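PDB 2GU1: peptidoglycan DD-endopeptidase ShyB, which cleaves the peptide cross-links between peptidoglycan strands as a zinc-dependent DD-endopeptidase, probably letting new glycan be inserted as the cell wall expands. Local coordinates for residues A[273-281]-A[311-320]. Residues are numbered along the deposited sequence; the frame is centred on the assembly and turned at random.
Sequences VYKTRYLHL and HLHFEVLVRN. With ZN (zinc ion), chain B.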
ATOM      1  N   VAL A 273      -2.953   2.011   7.895  1.00 28.00           N
ATOM      2  CA  VAL A 273      -1.598   1.495   8.035  1.00 26.89           C
ATOM      3  C   VAL A 273      -1.291   0.189   7.285  1.00 26.47           C
ATOM      4  O   VAL A 273      -0.220   0.044   6.686  1.00 27.21           O
ATOM      5  CB  VAL A 273      -1.285   1.289   9.547  1.00 26.69           C
ATOM      6  CG1 VAL A 273       0.085   0.672   9.734  1.00 27.07           C
ATOM      7  CG2 VAL A 273      -1.384   2.633  10.288  1.00 26.42           C
ATOM      8  N   TYR A 274      -2.233  -0.746   7.313  1.00 23.67           N
ATOM      9  CA  TYR A 274      -2.042  -2.066   6.708  1.00 22.22           C
ATOM     10  C   TYR A 274      -2.644  -2.363   5.336  1.00 22.52           C
ATOM     11  O   TYR A 274      -3.757  -1.949   5.023  1.00 23.21           O
ATOM     12  CB  TYR A 274      -2.573  -3.132   7.667  1.00 22.40           C
ATOM     13  CG  TYR A 274      -1.857  -3.218   8.988  1.00 23.78           C
ATOM     14  CD1 TYR A 274      -0.685  -3.967   9.121  1.00 22.26           C
ATOM     15  CD2 TYR A 274      -2.354  -2.556  10.116  1.00 25.50           C
ATOM     16  CE1 TYR A 274      -0.029  -4.061  10.336  1.00 22.34           C
ATOM     17  CE2 TYR A 274      -1.698  -2.644  11.341  1.00 20.52           C
ATOM     18  CZ  TYR A 274      -0.539  -3.404  11.441  1.00 23.36           C
ATOM     19  OH  TYR A 274       0.091  -3.535  12.651  1.00 20.48           O
ATOM     20  N   LYS A 275      -1.888  -3.111   4.538  1.00 21.77           N
ATOM     21  CA  LYS A 275      -2.327  -3.566   3.227  1.00 19.96           C
ATOM     22  C   LYS A 275      -1.737  -4.973   3.097  1.00 20.56           C
ATOM     23  O   LYS A 275      -0.736  -5.298   3.744  1.00 19.19           O
ATOM     24  CB  LYS A 275      -1.762  -2.710   2.087  1.00 21.04           C
ATOM     25  CG  LYS A 275      -2.183  -1.245   2.042  1.00 23.84           C
ATOM     26  CD  LYS A 275      -1.566  -0.592   0.805  1.00 28.02           C
ATOM     27  CE  LYS A 275      -1.922   0.891   0.668  1.00 31.60           C
ATOM     28  NZ  LYS A 275      -1.245   1.724   1.699  1.00 35.25           N
ATOM     29  N   THR A 276      -2.362  -5.800   2.268  1.00 19.93           N
ATOM     30  CA  THR A 276      -1.862  -7.148   2.012  1.00 19.86           C
ATOM     31  C   THR A 276      -1.886  -7.344   0.502  1.00 19.77           C
ATOM     32  O   THR A 276      -2.775  -6.818  -0.180  1.00 16.61           O
ATOM     33  CB  THR A 276      -2.740  -8.241   2.673  1.00 19.85           C
ATOM     34  OG1 THR A 276      -4.118  -8.024   2.343  1.00 20.89           O
ATOM     35  CG2 THR A 276      -2.563  -8.232   4.184  1.00 18.59           C
ATOM     36  N   ARG A 277      -0.896  -8.071  -0.012  1.00 16.63           N
ATOM     37  CA  ARG A 277      -0.798  -8.356  -1.443  1.00 19.87           C
ATOM     38  C   ARG A 277      -0.830  -9.858  -1.673  1.00 19.03           C
ATOM     39  O   ARG A 277      -0.290 -10.626  -0.863  1.00 18.20           O
ATOM     40  CB  ARG A 277       0.518  -7.833  -2.018  1.00 20.50           C
ATOM     41  CG  ARG A 277       0.700  -6.346  -1.949  1.00 23.71           C
ATOM     42  CD  ARG A 277       2.072  -6.027  -2.503  1.00 29.11           C
ATOM     43  NE  ARG A 277       2.255  -4.607  -2.743  1.00 29.22           N
ATOM     44  CZ  ARG A 277       3.439  -4.045  -2.932  1.00 29.42           C
ATOM     45  NH1 ARG A 277       4.535  -4.793  -2.899  1.00 28.98           N
ATOM     46  NH2 ARG A 277       3.528  -2.740  -3.166  1.00 27.53           N
ATOM     47  N   TYR A 278      -1.429 -10.265  -2.791  1.00 17.95           N
ATOM     48  CA  TYR A 278      -1.556 -11.680  -3.145  1.00 19.84           C
ATOM     49  C   TYR A 278      -1.119 -11.811  -4.616  1.00 20.20           C
ATOM     50  O   TYR A 278      -1.786 -11.299  -5.512  1.00 21.80           O
ATOM     51  CB  TYR A 278      -3.023 -12.116  -2.974  1.00 19.25           C
ATOM     52  CG  TYR A 278      -3.638 -11.736  -1.632  1.00 20.74           C
ATOM     53  CD1 TYR A 278      -3.762 -12.671  -0.602  1.00 18.81           C
ATOM     54  CD2 TYR A 278      -4.050 -10.427  -1.380  1.00 17.90           C
ATOM     55  CE1 TYR A 278      -4.271 -12.306   0.645  1.00 20.25           C
ATOM     56  CE2 TYR A 278      -4.559 -10.052  -0.136  1.00 19.35           C
ATOM     57  CZ  TYR A 278      -4.662 -10.992   0.873  1.00 19.30           C
ATOM     58  OH  TYR A 278      -5.106 -10.599   2.119  1.00 17.66           O
ATOM     59  N   LEU A 279      -0.008 -12.504  -4.861  1.00 19.12           N
ATOM     60  CA  LEU A 279       0.522 -12.648  -6.216  1.00 18.83           C
ATOM     61  C   LEU A 279       0.460 -14.032  -6.854  1.00 19.10           C
ATOM     62  O   LEU A 279       0.239 -15.043  -6.180  1.00 17.77           O
ATOM     63  CB  LEU A 279       1.975 -12.179  -6.258  1.00 17.42           C
ATOM     64  CG  LEU A 279       2.303 -10.694  -6.134  1.00 20.46           C
ATOM     65  CD1 LEU A 279       1.725 -10.118  -4.856  1.00 18.87           C
ATOM     66  CD2 LEU A 279       3.835 -10.534  -6.169  1.00 18.05           C
ATOM     67  N   HIS A 280       0.667 -14.040  -8.170  1.00 17.96           N
ATOM     68  CA  HIS A 280       0.677 -15.249  -8.988  1.00 20.19           C
ATOM     69  C   HIS A 280      -0.651 -15.998  -9.012  1.00 20.29           C
ATOM     70  O   HIS A 280      -0.701 -17.183  -9.342  1.00 23.46           O
ATOM     71  CB  HIS A 280       1.790 -16.180  -8.502  1.00 19.07           C
ATOM     72  CG  HIS A 280       3.128 -15.513  -8.406  1.00 21.21           C
ATOM     73  ND1 HIS A 280       3.763 -14.957  -9.496  1.00 25.08           N
ATOM     74  CD2 HIS A 280       3.947 -15.303  -7.349  1.00 23.60           C
ATOM     75  CE1 HIS A 280       4.915 -14.434  -9.116  1.00 21.61           C
ATOM     76  NE2 HIS A 280       5.051 -14.631  -7.816  1.00 24.02           N
ATOM     77  N   LEU A 281      -1.726 -15.301  -8.685  1.00 21.59           N
ATOM     78  CA  LEU A 281      -3.044 -15.911  -8.656  1.00 20.46           C
ATOM     79  C   LEU A 281      -3.486 -16.491 -10.000  1.00 22.67           C
ATOM     80  O   LEU A 281      -3.196 -15.936 -11.064  1.00 23.16           O
ATOM     81  CB  LEU A 281      -4.066 -14.876  -8.180  1.00 21.57           C
ATOM     82  CG  LEU A 281      -3.800 -14.230  -6.812  1.00 20.39           C
ATOM     83  CD1 LEU A 281      -4.773 -13.092  -6.588  1.00 23.02           C
ATOM     84  CD2 LEU A 281      -3.943 -15.286  -5.702  1.00 19.69           C
ATOM     85  N   HIS A 311       2.661 -21.354  -6.453  1.00 26.30           N
ATOM     86  CA  HIS A 311       2.663 -21.003  -5.044  1.00 22.86           C
ATOM     87  C   HIS A 311       2.029 -19.635  -4.870  1.00 21.82           C
ATOM     88  O   HIS A 311       1.927 -18.857  -5.818  1.00 22.93           O
ATOM     89  CB  HIS A 311       4.094 -20.935  -4.491  1.00 26.20           C
ATOM     90  CG  HIS A 311       4.897 -19.788  -5.030  1.00 26.26           C
ATOM     91  ND1 HIS A 311       5.389 -19.764  -6.318  1.00 27.61           N
ATOM     92  CD2 HIS A 311       5.299 -18.631  -4.450  1.00 27.58           C
ATOM     93  CE1 HIS A 311       6.066 -18.643  -6.506  1.00 29.46           C
ATOM     94  NE2 HIS A 311       6.028 -17.939  -5.389  1.00 28.67           N
ATOM     95  N   LEU A 312       1.601 -19.351  -3.653  1.00 20.11           N
ATOM     96  CA  LEU A 312       1.033 -18.057  -3.349  1.00 21.93           C
ATOM     97  C   LEU A 312       2.144 -17.252  -2.688  1.00 24.10           C
ATOM     98  O   LEU A 312       2.831 -17.741  -1.782  1.00 20.63           O
ATOM     99  CB  LEU A 312      -0.140 -18.178  -2.378  1.00 21.09           C
ATOM    100  CG  LEU A 312      -0.695 -16.846  -1.864  1.00 25.11           C
ATOM    101  CD1 LEU A 312      -1.507 -16.162  -2.959  1.00 22.86           C
ATOM    102  CD2 LEU A 312      -1.572 -17.092  -0.645  1.00 23.41           C
ATOM    103  N   HIS A 313       2.343 -16.034  -3.171  1.00 23.18           N
ATOM    104  CA  HIS A 313       3.330 -15.142  -2.585  1.00 21.11           C
ATOM    105  C   HIS A 313       2.453 -14.131  -1.846  1.00 21.57           C
ATOM    106  O   HIS A 313       1.705 -13.385  -2.482  1.00 20.54           O
ATOM    107  CB  HIS A 313       4.142 -14.447  -3.680  1.00 22.85           C
ATOM    108  CG  HIS A 313       5.025 -13.350  -3.174  1.00 23.46           C
ATOM    109  ND1 HIS A 313       6.360 -13.536  -2.890  1.00 24.38           N
ATOM    110  CD2 HIS A 313       4.755 -12.054  -2.880  1.00 23.53           C
ATOM    111  CE1 HIS A 313       6.877 -12.403  -2.446  1.00 21.66           C
ATOM    112  NE2 HIS A 313       5.923 -11.488  -2.429  1.00 23.15           N
ATOM    113  N   PHE A 314       2.532 -14.131  -0.516  1.00 20.04           N
ATOM    114  CA  PHE A 314       1.719 -13.251   0.329  1.00 20.82           C
ATOM    115  C   PHE A 314       2.556 -12.146   0.966  1.00 20.24           C
ATOM    116  O   PHE A 314       3.677 -12.387   1.435  1.00 18.64           O
ATOM    117  CB  PHE A 314       1.031 -14.101   1.419  1.00 19.12           C
ATOM    118  CG  PHE A 314       0.221 -13.308   2.412  1.00 18.67           C
ATOM    119  CD1 PHE A 314      -0.879 -12.561   2.010  1.00 19.87           C
ATOM    120  CD2 PHE A 314       0.559 -13.322   3.766  1.00 17.58           C
ATOM    121  CE1 PHE A 314      -1.639 -11.836   2.947  1.00 16.50           C
ATOM    122  CE2 PHE A 314      -0.180 -12.608   4.699  1.00 16.64           C
ATOM    123  CZ  PHE A 314      -1.286 -11.858   4.293  1.00 16.33           C
ATOM    124  N   GLU A 315       2.016 -10.931   0.984  1.00 17.84           N
ATOM    125  CA  GLU A 315       2.735  -9.808   1.575  1.00 19.34           C
ATOM    126  C   GLU A 315       1.875  -8.984   2.514  1.00 21.04           C
ATOM    127  O   GLU A 315       0.669  -8.846   2.308  1.00 18.15           O
ATOM    128  CB  GLU A 315       3.279  -8.882   0.474  1.00 23.54           C
ATOM    129  CG  GLU A 315       4.543  -9.387  -0.211  1.00 23.04           C
ATOM    130  CD  GLU A 315       5.061  -8.434  -1.286  1.00 23.54           C
ATOM    131  OE1 GLU A 315       4.794  -7.218  -1.202  1.00 24.97           O
ATOM    132  OE2 GLU A 315       5.748  -8.907  -2.213  1.00 25.86           O
ATOM    133  N   VAL A 316       2.501  -8.462   3.565  1.00 20.48           N
ATOM    134  CA  VAL A 316       1.820  -7.583   4.501  1.00 18.44           C
ATOM    135  C   VAL A 316       2.640  -6.303   4.457  1.00 21.46           C
ATOM    136  O   VAL A 316       3.866  -6.342   4.595  1.00 23.48           O
ATOM    137  CB  VAL A 316       1.825  -8.115   5.953  1.00 17.92           C
ATOM    138  CG1 VAL A 316       1.194  -7.077   6.890  1.00 14.94           C
ATOM    139  CG2 VAL A 316       1.039  -9.422   6.029  1.00 19.37           C
ATOM    140  N   LEU A 317       1.971  -5.178   4.230  1.00 22.38           N
ATOM    141  CA  LEU A 317       2.661  -3.896   4.181  1.00 21.52           C
ATOM    142  C   LEU A 317       2.220  -3.007   5.333  1.00 21.57           C
ATOM    143  O   LEU A 317       1.029  -2.853   5.583  1.00 22.95           O
ATOM    144  CB  LEU A 317       2.374  -3.162   2.865  1.00 21.50           C
ATOM    145  CG  LEU A 317       2.658  -3.846   1.530  1.00 23.85           C
ATOM    146  CD1 LEU A 317       2.567  -2.794   0.423  1.00 25.89           C
ATOM    147  CD2 LEU A 317       4.027  -4.478   1.529  1.00 27.82           C
ATOM    148  N   VAL A 318       3.195  -2.431   6.034  1.00 22.44           N
ATOM    149  CA  VAL A 318       2.928  -1.517   7.138  1.00 20.00           C
ATOM    150  C   VAL A 318       3.384  -0.158   6.617  1.00 21.73           C
ATOM    151  O   VAL A 318       4.577   0.048   6.391  1.00 22.13           O
ATOM    152  CB  VAL A 318       3.763  -1.862   8.387  1.00 21.88           C
ATOM    153  CG1 VAL A 318       3.511  -0.824   9.481  1.00 22.11           C
ATOM    154  CG2 VAL A 318       3.429  -3.273   8.874  1.00 22.86           C
ATOM    155  N   ARG A 319       2.436   0.751   6.429  1.00 20.43           N
ATOM    156  CA  ARG A 319       2.727   2.079   5.896  1.00 25.96           C
ATOM    157  C   ARG A 319       3.490   1.936   4.583  1.00 27.87           C
ATOM    158  O   ARG A 319       4.442   2.667   4.307  1.00 26.87           O
ATOM    159  CB  ARG A 319       3.514   2.911   6.916  1.00 24.00           C
ATOM    160  CG  ARG A 319       2.684   3.229   8.165  1.00 25.39           C
ATOM    161  CD  ARG A 319       3.317   4.293   9.072  1.00 23.66           C
ATOM    162  NE  ARG A 319       2.445   4.599  10.202  1.00 23.67           N
ATOM    163  CZ  ARG A 319       2.314   3.841  11.289  1.00 24.42           C
ATOM    164  NH1 ARG A 319       3.011   2.720  11.416  1.00 21.67           N
ATOM    165  NH2 ARG A 319       1.460   4.196  12.245  1.00 22.58           N
ATOM    166  N   ASN A 320       3.048   0.966   3.784  1.00 28.27           N
ATOM    167  CA  ASN A 320       3.627   0.678   2.478  1.00 31.56           C
ATOM    168  C   ASN A 320       5.001   0.022   2.486  1.00 30.96           C
ATOM    169  O   ASN A 320       5.635  -0.104   1.437  1.00 33.81           O
ATOM    170  CB  ASN A 320       3.656   1.954   1.631  1.00 32.42           C
ATOM    171  CG  ASN A 320       2.270   2.486   1.357  1.00 35.62           C
ATOM    172  OD1 ASN A 320       1.408   1.767   0.840  1.00 38.41           O
ATOM    173  ND2 ASN A 320       2.036   3.749   1.705  1.00 38.21           N
TER
HETATM  174 ZN    ZN B 362       7.568 -15.186  -2.845  1.00 26.62          ZN
HETATM  175  O   HOH W   1       0.619  -0.418   4.108  1.00 21.98           O
HETATM  176  O   HOH W   2      -0.897 -17.689  -6.234  1.00 17.94           O
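Residues 274-279 and 312-318 pair as antiparallel strands, their axes at 164°, with Lys275 opposite Leu317 and Arg277 opposite Glu315 as hydrogen-bonded pairs. Arg277 N donates to Glu315 O at 2.9 Å, and Glu315 N returns a bond to Arg277 O. Past the strand end, Arg319 N still bonds Val273 O, and one water links that oxygen to Asn320 N.

The face carrying Arg277, Glu315 and His313 holds the zinc ligand and its charged partners, with Leu279 and Leu317 among them. His313 binds the catalytic zinc through ND1 at 2.0 Å. With CG anti to the backbone N, its ring meets the zinc with ND1 and Glu315 with NE2. The NE2 bond to Glu315 OE2 is 2.6 Å long, nearly in the ring plane and on the anti lone pair. The other carboxylate oxygen, OE1, takes a salt bridge from Arg277 NH1 at 3.0 Å on its syn side. This bond is bent, and OE1 lies out of the guanidinium plane. The guanidinium and carboxylate planes are 52° apart. Glu315 is thus held at both oxygens and probably fixes the rotation of the zinc ligand. Leu317 CD1 lies over one guanidinium face, 3.4 Å above its plane. Further along, Lys275 NZ reaches Asn320 OD1 at 2.8 Å.

The opposite face carries Tyr278, Phe314, Thr276, Tyr274, Val316 and Val318. The Tyr278 and Phe314 side chains run alongside each other, their rings inclined at 47°, with Tyr278 CE1 3.5 Å from Phe314 CE1. Tyr278 OH and Thr276 OG1 share a hydrogen bond of 2.8 Å; His270 also bonds OG1.

Asp236 and His232 complete the protein ligands of the zinc in this M23 peptidase domain. Strand 265-269 pairs with the other edge of 274-279, while 312-318 also pairs with 235-237 and with 321-323. Val245 of strand 244-246 packs on Tyr278 and Leu312.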